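PDB 2YEQ: alkaline phosphatase D from Bacillus subtilis, which hydrolyses phosphate esters, acting as a phosphodiesterase and alkaline phosphatase with iron and calcium in its active site. Local coordinates for residues A[6-11]-A[95-100]; A[126-131]-A[169-174]; A[132-137]-A[408-413]. One frame throughout, in Å; residues are numbered along the deposited sequence.

Interaction 1: residues A[6-11]-A[95-100]; sequences SYPFTL and GHELSP
Phe9 lays its ring against the backbone and side chain of Ser99. Ser99 CB sits over the ring centre, 3.7 Å from the Phe9 centroid and 6° off the ring normal, a CH-pi contact. Phe9 CE2 also reaches Ser99 N at 3.4 Å. This is the tight, buried part of the contact. The backbone turns here, because Phe9 is the centre of an inverse gamma turn. Pro100 CD packs against Phe9 CB. Glu97 bends at chi2 and lays CG 3.8 Å from Pro8 CD.

The more exposed side is held by one short hydrogen bond, from Tyr7 OH to Leu98 O at 2.6 Å. The donor lies in the carbonyl plane, on a lone pair. The Tyr7 ring swings across with CG anti to the backbone N (chi1 -178°). The Glu97 carboxylate comes to its edge, with the two planes 69° apart. Leu98, exposed and pointing away, is the loose part.

The contact sets the loop before strand 13-16 against the start of 97-105, an outermost strand of the four-stranded antiparallel sheet. Phe9 also touches Thr94 of strand 87-94 and Thr27 of strand 23-28, so it bridges two sheets.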
ATOM      1  N   SER A   6      29.885 -12.063  -4.542  1.00 23.05           N
ATOM      2  CA  SER A   6      29.356 -10.708  -4.600  1.00 24.98           C
ATOM      3  C   SER A   6      28.549 -10.426  -3.341  1.00 23.53           C
ATOM      4  O   SER A   6      28.076 -11.346  -2.684  1.00 21.69           O
ATOM      5  CB  SER A   6      28.498 -10.535  -5.851  1.00 27.78           C
ATOM      6  OG  SER A   6      28.455  -9.175  -6.182  1.00 37.45           O
ATOM      7  N   TYR A   7      28.446  -9.156  -2.974  1.00 22.77           N
ATOM      8  CA  TYR A   7      27.771  -8.754  -1.737  1.00 21.09           C
ATOM      9  C   TYR A   7      26.317  -9.280  -1.745  1.00 19.05           C
ATOM     10  O   TYR A   7      25.591  -9.028  -2.695  1.00 21.16           O
ATOM     11  CB  TYR A   7      27.769  -7.235  -1.651  1.00 22.42           C
ATOM     12  CG  TYR A   7      27.141  -6.713  -0.400  1.00 22.33           C
ATOM     13  CD1 TYR A   7      27.715  -6.983   0.835  1.00 22.79           C
ATOM     14  CD2 TYR A   7      25.963  -5.963  -0.432  1.00 22.03           C
ATOM     15  CE1 TYR A   7      27.172  -6.510   1.990  1.00 21.40           C
ATOM     16  CE2 TYR A   7      25.391  -5.486   0.748  1.00 20.73           C
ATOM     17  CZ  TYR A   7      26.008  -5.753   1.950  1.00 22.31           C
ATOM     18  OH  TYR A   7      25.468  -5.322   3.158  1.00 23.00           O
ATOM     19  N   PRO A   8      25.921 -10.044  -0.741  1.00 18.32           N
ATOM     20  CA  PRO A   8      24.633 -10.759  -0.850  1.00 20.37           C
ATOM     21  C   PRO A   8      23.381  -9.935  -0.511  1.00 20.13           C
ATOM     22  O   PRO A   8      22.262 -10.278  -0.946  1.00 21.29           O
ATOM     23  CB  PRO A   8      24.803 -11.936   0.094  1.00 18.67           C
ATOM     24  CG  PRO A   8      25.844 -11.512   1.079  1.00 19.43           C
ATOM     25  CD  PRO A   8      26.768 -10.612   0.330  1.00 19.03           C
ATOM     26  N   PHE A   9      23.539  -8.850   0.237  1.00 21.58           N
ATOM     27  CA  PHE A   9      22.373  -8.105   0.728  1.00 20.42           C
ATOM     28  C   PHE A   9      21.998  -6.980  -0.246  1.00 21.15           C
ATOM     29  O   PHE A   9      21.864  -5.828   0.147  1.00 19.61           O
ATOM     30  CB  PHE A   9      22.638  -7.547   2.129  1.00 20.60           C
ATOM     31  CG  PHE A   9      22.963  -8.598   3.166  1.00 21.67           C
ATOM     32  CD1 PHE A   9      21.967  -9.407   3.699  1.00 22.18           C
ATOM     33  CD2 PHE A   9      24.256  -8.757   3.632  1.00 23.78           C
ATOM     34  CE1 PHE A   9      22.248 -10.352   4.650  1.00 21.70           C
ATOM     35  CE2 PHE A   9      24.555  -9.724   4.609  1.00 22.60           C
ATOM     36  CZ  PHE A   9      23.554 -10.502   5.123  1.00 23.72           C
ATOM     37  N   THR A  10      21.831  -7.334  -1.516  1.00 19.34           N
ATOM     38  CA  THR A  10      21.563  -6.383  -2.590  1.00 19.49           C
ATOM     39  C   THR A  10      20.162  -5.772  -2.472  1.00 18.65           C
ATOM     40  O   THR A  10      19.876  -4.760  -3.110  1.00 19.97           O
ATOM     41  CB  THR A  10      21.642  -7.107  -3.957  1.00 19.94           C
ATOM     42  OG1 THR A  10      20.743  -8.243  -3.919  1.00 20.05           O
ATOM     43  CG2 THR A  10      23.108  -7.600  -4.256  1.00 17.60           C
ATOM     44  N   LEU A  11      19.277  -6.416  -1.717  1.00 18.68           N
ATOM     45  CA  LEU A  11      17.903  -5.907  -1.524  1.00 19.45           C
ATOM     46  C   LEU A  11      17.740  -5.254  -0.167  1.00 19.84           C
ATOM     47  O   LEU A  11      16.614  -4.939   0.259  1.00 18.74           O
ATOM     48  CB  LEU A  11      16.888  -7.038  -1.668  1.00 19.19           C
ATOM     49  CG  LEU A  11      17.026  -7.780  -3.001  1.00 18.54           C
ATOM     50  CD1 LEU A  11      15.882  -8.769  -3.141  1.00 19.87           C
ATOM     51  CD2 LEU A  11      17.081  -6.846  -4.181  1.00 17.71           C
ATOM     52  N   GLY A  95      28.279 -15.601   6.943  1.00 25.37           N
ATOM     53  CA  GLY A  95      29.716 -15.785   6.869  1.00 26.30           C
ATOM     54  C   GLY A  95      30.336 -14.559   7.500  1.00 25.68           C
ATOM     55  O   GLY A  95      30.051 -14.212   8.654  1.00 27.69           O
ATOM     56  N   HIS A  96      31.122 -13.853   6.712  1.00 25.85           N
ATOM     57  CA  HIS A  96      31.750 -12.621   7.146  1.00 25.70           C
ATOM     58  C   HIS A  96      31.003 -11.383   6.627  1.00 26.72           C
ATOM     59  O   HIS A  96      31.389 -10.258   6.944  1.00 25.61           O
ATOM     60  CB  HIS A  96      33.214 -12.605   6.678  1.00 27.70           C
ATOM     61  CG  HIS A  96      33.980 -13.829   7.079  1.00 29.68           C
ATOM     62  ND1 HIS A  96      34.684 -13.911   8.261  1.00 31.84           N
ATOM     63  CD2 HIS A  96      34.108 -15.034   6.473  1.00 31.56           C
ATOM     64  CE1 HIS A  96      35.236 -15.111   8.354  1.00 32.69           C
ATOM     65  NE2 HIS A  96      34.892 -15.814   7.288  1.00 35.71           N
ATOM     66  N   GLU A  97      29.963 -11.586   5.819  1.00 24.18           N
ATOM     67  CA  GLU A  97      29.261 -10.466   5.169  1.00 23.26           C
ATOM     68  C   GLU A  97      28.265  -9.818   6.135  1.00 24.83           C
ATOM     69  O   GLU A  97      27.540 -10.523   6.834  1.00 23.58           O
ATOM     70  CB  GLU A  97      28.527 -10.925   3.901  1.00 24.01           C
ATOM     71  CG  GLU A  97      29.402 -11.606   2.845  1.00 25.11           C
ATOM     72  CD  GLU A  97      30.301 -10.649   2.086  1.00 26.62           C
ATOM     73  OE1 GLU A  97      30.001  -9.422   2.049  1.00 27.39           O
ATOM     74  OE2 GLU A  97      31.311 -11.143   1.518  1.00 28.93           O
ATOM     75  N   LEU A  98      28.250  -8.487   6.179  1.00 24.60           N
ATOM     76  CA  LEU A  98      27.340  -7.735   7.056  1.00 24.48           C
ATOM     77  C   LEU A  98      26.301  -6.966   6.249  1.00 21.44           C
ATOM     78  O   LEU A  98      26.621  -6.330   5.259  1.00 19.20           O
ATOM     79  CB  LEU A  98      28.112  -6.725   7.894  1.00 27.34           C
ATOM     80  CG  LEU A  98      28.904  -7.229   9.081  1.00 34.60           C
ATOM     81  CD1 LEU A  98      29.710  -6.046   9.661  1.00 33.24           C
ATOM     82  CD2 LEU A  98      27.966  -7.821  10.132  1.00 36.39           C
ATOM     83  N   SER A  99      25.049  -7.030   6.685  1.00 19.85           N
ATOM     84  CA  SER A  99      23.976  -6.252   6.066  1.00 19.20           C
ATOM     85  C   SER A  99      24.078  -4.778   6.446  1.00 20.49           C
ATOM     86  O   SER A  99      24.729  -4.418   7.437  1.00 21.08           O
ATOM     87  CB  SER A  99      22.608  -6.792   6.506  1.00 19.27           C
ATOM     88  OG  SER A  99      22.278  -6.425   7.851  1.00 20.29           O
ATOM     89  N   PRO A 100      23.430  -3.908   5.679  1.00 22.59           N
ATOM     90  CA  PRO A 100      23.120  -2.595   6.233  1.00 23.49           C
ATOM     91  C   PRO A 100      22.417  -2.700   7.592  1.00 22.06           C
ATOM     92  O   PRO A 100      21.749  -3.695   7.899  1.00 23.61           O
ATOM     93  CB  PRO A 100      22.177  -1.986   5.199  1.00 22.43           C
ATOM     94  CG  PRO A 100      22.360  -2.786   3.966  1.00 22.47           C
ATOM     95  CD  PRO A 100      22.723  -4.137   4.409  1.00 22.58           C
TER

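Interaction 2: residues A[126-131]-A[169-174]. With EDO (1,2-ethanediol), chain S; EDO (1,2-ethanediol), chain F.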
ATOM      1  N   GLN A 126       5.038   2.135  -9.939  1.00 16.93           N
ATOM      2  CA  GLN A 126       5.405   1.589 -11.247  1.00 18.38           C
ATOM      3  C   GLN A 126       6.867   2.007 -11.524  1.00 19.84           C
ATOM      4  O   GLN A 126       7.169   3.175 -11.685  1.00 21.26           O
ATOM      5  CB  GLN A 126       4.478   2.101 -12.351  1.00 17.59           C
ATOM      6  CG  GLN A 126       4.014   1.064 -13.381  1.00 19.28           C
ATOM      7  CD  GLN A 126       5.111   0.627 -14.374  1.00 21.02           C
ATOM      8  OE1 GLN A 126       6.254   0.532 -14.005  1.00 20.70           O
ATOM      9  NE2 GLN A 126       4.737   0.361 -15.642  1.00 22.89           N
ATOM     10  N   TYR A 127       7.760   1.028 -11.560  1.00 19.00           N
ATOM     11  CA  TYR A 127       9.204   1.262 -11.689  1.00 18.32           C
ATOM     12  C   TYR A 127       9.556   2.020 -12.939  1.00 19.74           C
ATOM     13  O   TYR A 127      10.482   2.868 -12.949  1.00 17.59           O
ATOM     14  CB  TYR A 127       9.922  -0.089 -11.648  1.00 18.38           C
ATOM     15  CG  TYR A 127      11.437  -0.103 -11.726  1.00 18.26           C
ATOM     16  CD1 TYR A 127      12.218  -0.001 -10.562  1.00 19.50           C
ATOM     17  CD2 TYR A 127      12.087  -0.277 -12.936  1.00 19.54           C
ATOM     18  CE1 TYR A 127      13.598  -0.058 -10.629  1.00 20.17           C
ATOM     19  CE2 TYR A 127      13.470  -0.322 -13.004  1.00 20.23           C
ATOM     20  CZ  TYR A 127      14.215  -0.211 -11.860  1.00 20.61           C
ATOM     21  OH  TYR A 127      15.595  -0.246 -11.935  1.00 26.10           O
ATOM     22  N   GLU A 128       8.800   1.757 -13.995  1.00 18.09           N
ATOM     23  CA  GLU A 128       9.104   2.351 -15.287  1.00 18.70           C
ATOM     24  C   GLU A 128       8.687   3.819 -15.383  1.00 19.81           C
ATOM     25  O   GLU A 128       9.199   4.555 -16.245  1.00 19.74           O
ATOM     26  CB  GLU A 128       8.367   1.596 -16.398  1.00 21.38           C
ATOM     27  CG  GLU A 128       8.642   0.091 -16.445  1.00 21.25           C
ATOM     28  CD  GLU A 128       7.913  -0.558 -17.628  1.00 23.59           C
ATOM     29  OE1 GLU A 128       6.653  -0.355 -17.777  1.00 19.58           O
ATOM     30  OE2 GLU A 128       8.611  -1.209 -18.437  1.00 24.00           O
ATOM     31  N   HIS A 129       7.743   4.238 -14.540  1.00 17.73           N
ATOM     32  CA  HIS A 129       7.136   5.565 -14.682  1.00 18.51           C
ATOM     33  C   HIS A 129       7.938   6.708 -14.050  1.00 19.52           C
ATOM     34  O   HIS A 129       7.715   7.873 -14.383  1.00 17.37           O
ATOM     35  CB  HIS A 129       5.707   5.559 -14.140  1.00 18.86           C
ATOM     36  CG  HIS A 129       4.768   4.772 -15.002  1.00 20.14           C
ATOM     37  ND1 HIS A 129       3.397   4.827 -14.871  1.00 20.86           N
ATOM     38  CD2 HIS A 129       5.014   3.935 -16.042  1.00 19.61           C
ATOM     39  CE1 HIS A 129       2.842   4.036 -15.774  1.00 20.53           C
ATOM     40  NE2 HIS A 129       3.802   3.486 -16.497  1.00 19.82           N
ATOM     41  N   GLY A 130       8.865   6.373 -13.169  1.00 19.07           N
ATOM     42  CA  GLY A 130       9.720   7.395 -12.592  1.00 20.34           C
ATOM     43  C   GLY A 130      10.668   6.842 -11.569  1.00 18.91           C
ATOM     44  O   GLY A 130      10.655   5.646 -11.275  1.00 18.42           O
ATOM     45  N   TYR A 131      11.498   7.750 -11.060  1.00 19.86           N
ATOM     46  CA  TYR A 131      12.443   7.489  -9.987  1.00 20.31           C
ATOM     47  C   TYR A 131      11.732   7.571  -8.652  1.00 18.31           C
ATOM     48  O   TYR A 131      10.703   8.252  -8.513  1.00 18.59           O
ATOM     49  CB  TYR A 131      13.675   8.454 -10.132  1.00 20.19           C
ATOM     50  CG  TYR A 131      14.406   8.106 -11.408  1.00 20.06           C
ATOM     51  CD1 TYR A 131      15.279   7.012 -11.462  1.00 20.19           C
ATOM     52  CD2 TYR A 131      14.107   8.760 -12.599  1.00 21.79           C
ATOM     53  CE1 TYR A 131      15.897   6.637 -12.655  1.00 20.61           C
ATOM     54  CE2 TYR A 131      14.696   8.386 -13.786  1.00 21.76           C
ATOM     55  CZ  TYR A 131      15.589   7.317 -13.810  1.00 21.70           C
ATOM     56  OH  TYR A 131      16.133   6.948 -15.003  1.00 24.09           O
ATOM     57  N   ARG A 169      12.362   4.164 -17.004  1.00 20.00           N
ATOM     58  CA  ARG A 169      13.046   2.906 -16.734  1.00 19.88           C
ATOM     59  C   ARG A 169      12.234   1.782 -17.384  1.00 21.27           C
ATOM     60  O   ARG A 169      11.145   2.029 -17.916  1.00 21.18           O
ATOM     61  CB  ARG A 169      13.205   2.668 -15.237  1.00 18.74           C
ATOM     62  CG  ARG A 169      13.907   3.802 -14.460  1.00 19.46           C
ATOM     63  CD  ARG A 169      14.327   3.369 -13.068  1.00 19.30           C
ATOM     64  NE  ARG A 169      13.218   3.506 -12.103  1.00 18.61           N
ATOM     65  CZ  ARG A 169      13.342   3.414 -10.790  1.00 19.51           C
ATOM     66  NH1 ARG A 169      14.514   3.136 -10.256  1.00 21.05           N
ATOM     67  NH2 ARG A 169      12.290   3.591  -9.991  1.00 20.41           N
ATOM     68  N   THR A 170      12.752   0.564 -17.329  1.00 22.83           N
ATOM     69  CA  THR A 170      12.203  -0.553 -18.119  1.00 20.78           C
ATOM     70  C   THR A 170      12.110  -1.802 -17.279  1.00 20.46           C
ATOM     71  O   THR A 170      13.085  -2.185 -16.619  1.00 18.81           O
ATOM     72  CB  THR A 170      13.116  -0.844 -19.333  1.00 22.72           C
ATOM     73  OG1 THR A 170      13.252   0.356 -20.096  1.00 22.45           O
ATOM     74  CG2 THR A 170      12.507  -1.961 -20.235  1.00 20.83           C
ATOM     75  N   HIS A 171      10.960  -2.476 -17.320  1.00 18.50           N
ATOM     76  CA  HIS A 171      10.828  -3.732 -16.633  1.00 18.00           C
ATOM     77  C   HIS A 171      11.853  -4.740 -17.130  1.00 18.95           C
ATOM     78  O   HIS A 171      12.285  -4.674 -18.274  1.00 20.56           O
ATOM     79  CB  HIS A 171       9.398  -4.270 -16.760  1.00 19.67           C
ATOM     80  CG  HIS A 171       8.452  -3.672 -15.774  1.00 19.52           C
ATOM     81  ND1 HIS A 171       7.170  -3.283 -16.111  1.00 21.34           N
ATOM     82  CD2 HIS A 171       8.604  -3.377 -14.460  1.00 19.83           C
ATOM     83  CE1 HIS A 171       6.576  -2.781 -15.037  1.00 22.93           C
ATOM     84  NE2 HIS A 171       7.416  -2.848 -14.018  1.00 20.44           N
ATOM     85  N   ASN A 172      12.243  -5.641 -16.233  1.00 19.44           N
ATOM     86  CA  ASN A 172      13.347  -6.582 -16.423  1.00 21.50           C
ATOM     87  C   ASN A 172      13.000  -7.773 -17.297  1.00 23.84           C
ATOM     88  O   ASN A 172      13.902  -8.464 -17.768  1.00 23.43           O
ATOM     89  CB  ASN A 172      13.803  -7.125 -15.061  1.00 20.97           C
ATOM     90  CG  ASN A 172      12.741  -8.057 -14.385  1.00 25.06           C
ATOM     91  OD1 ASN A 172      11.590  -7.663 -14.153  1.00 27.02           O
ATOM     92  ND2 ASN A 172      13.142  -9.277 -14.070  1.00 22.05           N
ATOM     93  N   SER A 173      11.702  -8.007 -17.513  1.00 21.84           N
ATOM     94  CA  SER A 173      11.236  -9.197 -18.202  1.00 21.34           C
ATOM     95  C   SER A 173       9.905  -8.955 -18.894  1.00 23.88           C
ATOM     96  O   SER A 173       9.258  -7.926 -18.692  1.00 21.48           O
ATOM     97  CB  SER A 173      11.079 -10.337 -17.199  1.00 21.51           C
ATOM     98  OG  SER A 173       9.937 -10.164 -16.344  1.00 19.49           O
ATOM     99  N   ALA A 174       9.493  -9.912 -19.721  1.00 21.81           N
ATOM    100  CA  ALA A 174       8.108  -9.975 -20.190  1.00 21.73           C
ATOM    101  C   ALA A 174       7.184 -10.095 -19.002  1.00 20.77           C
ATOM    102  O   ALA A 174       7.624 -10.309 -17.875  1.00 20.35           O
ATOM    103  CB  ALA A 174       7.894 -11.198 -21.141  1.00 20.69           C
TER
HETATM  104  C1  EDO S 550      11.424 -12.928 -19.805  1.00 50.43           C
HETATM  105  O1  EDO S 550      11.525 -11.777 -20.666  1.00 40.69           O
HETATM  106  C2  EDO S 550       9.971 -13.243 -19.445  1.00 53.54           C
HETATM  107  O2  EDO S 550       9.917 -14.319 -18.500  1.00 58.11           O
HETATM  108  C1  EDO F 532      13.574  -7.274 -21.128  1.00 48.22           C
HETATM  109  O1  EDO F 532      13.711  -5.894 -20.772  1.00 47.28           O
HETATM  110  C2  EDO F 532      12.309  -7.497 -21.937  1.00 48.66           C
HETATM  111  O2  EDO F 532      12.268  -8.850 -22.385  1.00 57.10           O
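Arg169 is clasped between Tyr127 and Tyr131. Its guanidinium lies flat on the Tyr127 ring, centres 3.8 Å apart and planes at 14°, a stacked cation-pi pair. Tyr131 CD1 lies over the rim of the opposite face, its ring plane tilted 39°, and Tyr131 CE1 touches Arg169 CD. The bend at chi3 (-84°) turns the guanidinium onto the Tyr127 ring. Arg169 NE donates to Tyr127 O at 2.9 Å, and Arg169 NH2 makes a weak bond to Gly130 O. At the backbone, Arg169 N bonds to Glu128 O. A salt bridge from Arg169 NH1 to Asp192 gives the charge a further partner.

Thr170 turns its side chain away, and its CA passes Glu128 OE2. At His171 the backbone N donates to Glu128 OE2 over 2.9 Å, meeting the carboxylate on its anti side. Glu128 CG lies over one face of the His171 ring, 3.7 Å from the centroid, a CH-pi contact. Gln126 NE2 holds the other oxygen, Glu128 OE1, at 3.0 Å, so both carboxylate oxygens are gripped. His171 NE2 is hydrogen-bonded to Tyr189 OH, of helix 179-190. Beyond it, His171 O and Ala174 N each bind a 1,2-ethanediol, probably from the crystallisation liquor.

These are two loops of the calcineurin-like phosphatase domain, following strands 117-122 and 145-148. Such loops carry the metal site in this fold, and Gln126 lies about 7 Å from the iron.

Interaction 3: residues A[132-137]-A[408-413]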
ATOM      1  N   TYR A 132      12.269   6.843  -7.686  1.00 16.78           N
ATOM      2  CA  TYR A 132      11.750   6.742  -6.335  1.00 17.36           C
ATOM      3  C   TYR A 132      12.248   7.859  -5.378  1.00 17.87           C
ATOM      4  O   TYR A 132      12.450   7.657  -4.180  1.00 15.85           O
ATOM      5  CB  TYR A 132      12.060   5.357  -5.766  1.00 18.94           C
ATOM      6  CG  TYR A 132      11.322   4.174  -6.447  1.00 18.85           C
ATOM      7  CD1 TYR A 132      10.250   4.369  -7.324  1.00 18.10           C
ATOM      8  CD2 TYR A 132      11.692   2.864  -6.150  1.00 18.70           C
ATOM      9  CE1 TYR A 132       9.594   3.271  -7.925  1.00 17.82           C
ATOM     10  CE2 TYR A 132      11.049   1.782  -6.719  1.00 17.82           C
ATOM     11  CZ  TYR A 132      10.006   1.978  -7.609  1.00 19.22           C
ATOM     12  OH  TYR A 132       9.387   0.863  -8.147  1.00 17.12           O
ATOM     13  N   THR A 133      12.329   9.059  -5.908  1.00 20.47           N
ATOM     14  CA  THR A 133      12.623  10.252  -5.106  1.00 21.76           C
ATOM     15  C   THR A 133      11.700  10.365  -3.887  1.00 21.41           C
ATOM     16  O   THR A 133      12.133  10.774  -2.803  1.00 20.80           O
ATOM     17  CB  THR A 133      12.471  11.479  -5.967  1.00 23.02           C
ATOM     18  OG1 THR A 133      13.065  11.218  -7.241  1.00 24.65           O
ATOM     19  CG2 THR A 133      13.120  12.735  -5.300  1.00 23.07           C
ATOM     20  N   ALA A 134      10.428   9.966  -4.032  1.00 20.74           N
ATOM     21  CA  ALA A 134       9.515  10.003  -2.889  1.00 17.54           C
ATOM     22  C   ALA A 134      10.072   9.274  -1.685  1.00 17.48           C
ATOM     23  O   ALA A 134       9.912   9.739  -0.546  1.00 19.10           O
ATOM     24  CB  ALA A 134       8.086   9.450  -3.248  1.00 17.93           C
ATOM     25  N   TYR A 135      10.706   8.117  -1.908  1.00 16.18           N
ATOM     26  CA  TYR A 135      11.243   7.337  -0.803  1.00 16.85           C
ATOM     27  C   TYR A 135      12.541   7.923  -0.218  1.00 17.60           C
ATOM     28  O   TYR A 135      12.833   7.724   0.960  1.00 17.38           O
ATOM     29  CB  TYR A 135      11.465   5.885  -1.210  1.00 17.20           C
ATOM     30  CG  TYR A 135      10.205   5.049  -1.280  1.00 16.09           C
ATOM     31  CD1 TYR A 135       9.381   4.929  -0.176  1.00 16.67           C
ATOM     32  CD2 TYR A 135       9.841   4.381  -2.447  1.00 16.87           C
ATOM     33  CE1 TYR A 135       8.230   4.172  -0.210  1.00 18.60           C
ATOM     34  CE2 TYR A 135       8.677   3.593  -2.497  1.00 16.68           C
ATOM     35  CZ  TYR A 135       7.874   3.492  -1.380  1.00 16.81           C
ATOM     36  OH  TYR A 135       6.723   2.737  -1.357  1.00 17.14           O
ATOM     37  N   LYS A 136      13.310   8.616  -1.032  1.00 20.96           N
ATOM     38  CA  LYS A 136      14.470   9.375  -0.529  1.00 24.56           C
ATOM     39  C   LYS A 136      13.977  10.370   0.504  1.00 23.97           C
ATOM     40  O   LYS A 136      14.493  10.419   1.614  1.00 24.35           O
ATOM     41  CB  LYS A 136      15.173  10.112  -1.659  1.00 28.83           C
ATOM     42  CG  LYS A 136      16.517  10.710  -1.234  1.00 36.38           C
ATOM     43  CD  LYS A 136      17.156  11.458  -2.377  1.00 49.44           C
ATOM     44  CE  LYS A 136      18.553  11.965  -2.012  1.00 62.13           C
ATOM     45  NZ  LYS A 136      19.602  10.925  -2.205  1.00 71.62           N
ATOM     46  N   HIS A 137      12.943  11.134   0.149  1.00 21.40           N
ATOM     47  CA  HIS A 137      12.317  12.062   1.098  1.00 20.99           C
ATOM     48  C   HIS A 137      11.661  11.375   2.291  1.00 22.88           C
ATOM     49  O   HIS A 137      11.790  11.853   3.432  1.00 19.87           O
ATOM     50  CB  HIS A 137      11.305  12.971   0.387  1.00 21.63           C
ATOM     51  CG  HIS A 137      11.922  13.869  -0.640  1.00 22.59           C
ATOM     52  ND1 HIS A 137      12.869  14.828  -0.321  1.00 23.84           N
ATOM     53  CD2 HIS A 137      11.740  13.950  -1.978  1.00 22.01           C
ATOM     54  CE1 HIS A 137      13.218  15.475  -1.419  1.00 24.56           C
ATOM     55  NE2 HIS A 137      12.553  14.960  -2.442  1.00 25.32           N
ATOM     56  N   THR A 408      -1.900   9.788  -3.352  1.00 18.41           N
ATOM     57  CA  THR A 408      -1.317   9.679  -4.675  1.00 18.49           C
ATOM     58  C   THR A 408      -0.328   8.500  -4.779  1.00 17.26           C
ATOM     59  O   THR A 408      -0.000   7.845  -3.797  1.00 17.60           O
ATOM     60  CB  THR A 408      -0.608  10.976  -5.008  1.00 18.65           C
ATOM     61  OG1 THR A 408      -0.200  10.991  -6.375  1.00 18.72           O
ATOM     62  CG2 THR A 408       0.570  11.232  -4.042  1.00 17.02           C
ATOM     63  N   SER A 409       0.152   8.265  -5.978  1.00 17.60           N
ATOM     64  CA  SER A 409       1.113   7.209  -6.231  1.00 17.27           C
ATOM     65  C   SER A 409       2.557   7.720  -6.033  1.00 17.69           C
ATOM     66  O   SER A 409       2.833   8.913  -6.223  1.00 16.71           O
ATOM     67  CB  SER A 409       0.946   6.768  -7.658  1.00 16.19           C
ATOM     68  OG  SER A 409       0.891   7.884  -8.534  1.00 16.79           O
ATOM     69  N   ILE A 410       3.442   6.802  -5.658  1.00 17.57           N
ATOM     70  CA  ILE A 410       4.891   7.057  -5.576  1.00 15.69           C
ATOM     71  C   ILE A 410       5.426   7.450  -6.940  1.00 16.94           C
ATOM     72  O   ILE A 410       6.206   8.408  -7.051  1.00 17.02           O
ATOM     73  CB  ILE A 410       5.611   5.821  -5.014  1.00 16.50           C
ATOM     74  CG1 ILE A 410       5.249   5.617  -3.547  1.00 17.92           C
ATOM     75  CG2 ILE A 410       7.129   5.885  -5.239  1.00 15.70           C
ATOM     76  CD1 ILE A 410       5.995   6.578  -2.528  1.00 16.20           C
ATOM     77  N   THR A 411       5.028   6.716  -7.994  1.00 15.67           N
ATOM     78  CA  THR A 411       5.377   7.061  -9.374  1.00 16.04           C
ATOM     79  C   THR A 411       4.308   6.826 -10.451  1.00 15.79           C
ATOM     80  O   THR A 411       4.370   7.433 -11.502  1.00 17.34           O
ATOM     81  CB  THR A 411       6.578   6.209  -9.862  1.00 18.37           C
ATOM     82  OG1 THR A 411       6.310   4.832  -9.557  1.00 17.09           O
ATOM     83  CG2 THR A 411       7.899   6.687  -9.187  1.00 16.94           C
ATOM     84  N   SER A 412       3.384   5.895 -10.236  1.00 14.81           N
ATOM     85  CA  SER A 412       2.490   5.452 -11.332  1.00 16.01           C
ATOM     86  C   SER A 412       1.773   6.642 -11.920  1.00 18.84           C
ATOM     87  O   SER A 412       1.215   7.470 -11.185  1.00 20.16           O
ATOM     88  CB  SER A 412       1.466   4.428 -10.840  1.00 15.28           C
ATOM     89  OG  SER A 412       2.110   3.366 -10.191  1.00 13.75           O
ATOM     90  N   GLY A 413       1.871   6.759 -13.240  1.00 17.73           N
ATOM     91  CA  GLY A 413       1.218   7.824 -13.984  1.00 18.98           C
ATOM     92  C   GLY A 413       2.134   8.948 -14.405  1.00 18.44           C
ATOM     93  O   GLY A 413       1.792   9.733 -15.284  1.00 20.84           O
TER
HETATM   94  O   HOH W   1       9.025   8.839  -6.437  1.00 17.65           O
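Ile410 is the bump of this contact, and the N-cap residue Tyr132 and the first turn of helix 133-138 supply the hollow. Both sides belong to the calcineurin-like phosphatase domain, where a short helix packs on the loop after strand 400-406. The contact is fully buried.

The hollow has three walls: Tyr132, Ala134 and Tyr135. Ile410 CD1 makes the shortest contact. It meets Ala134 CB at 3.6 Å and lies over one face of the Tyr135 ring, 4.0 Å from the ring centroid and offset toward the rim. This is a CH-pi contact. The other branch, Ile410 CG2, stands anti to the backbone N and fits between the two tyrosines. It is 3.9 Å from Tyr135 CE2 and 4.0 Å from Tyr132 CD1. The two branches together fill the hollow.

Thr411 adds a smaller bump. Its methyl CG2 abuts the Tyr132 ring at the edge, in the ring plane, 3.8 Å from CD1. The torsion of Thr411 (chi1 49°) sets OG1 between the backbone N and the carbonyl carbon and puts CG2 anti to the carbonyl carbon. OG1 bonds to Gln126 O.

The tyrosine hydroxyls bond outside the contact: Tyr132 OH to Gln125 O and Tyr135 OH to Gln125 OE1. Both rings are therefore anchored at their far ends. Helix 193-201 touches both tyrosines as well, and Ile410 and Tyr135 both rest on Ala122 of strand 117-122.

One water links the two backbones. It accepts from Ala134 N at 3.0 Å and donates to Ile410 O at 2.9 Å.

From the N terminus, interaction 1 comes first. It closes a loop of 83 residues, rich in strands, and ties the segment before strand 13-16 to strand 97-105 of the four-stranded sheet. It ends before interaction 2 opens, their centres about 25 Å apart. Interaction 2 closes a span of 37 residues and joins the loops after strands 117-122 and 145-148. Interactions 2 and 3 cross, because 132-137 falls within the span closed by interaction 2, while its partner 408-413 lies beyond it. Interaction 3 closes a span of 270 residues, bringing in the loop after strand 400-406 of the seven-stranded sheet. Interactions 2 and 3 touch: His129 ND1 is 3.0 Å from Gly413 N, probably a hydrogen bond.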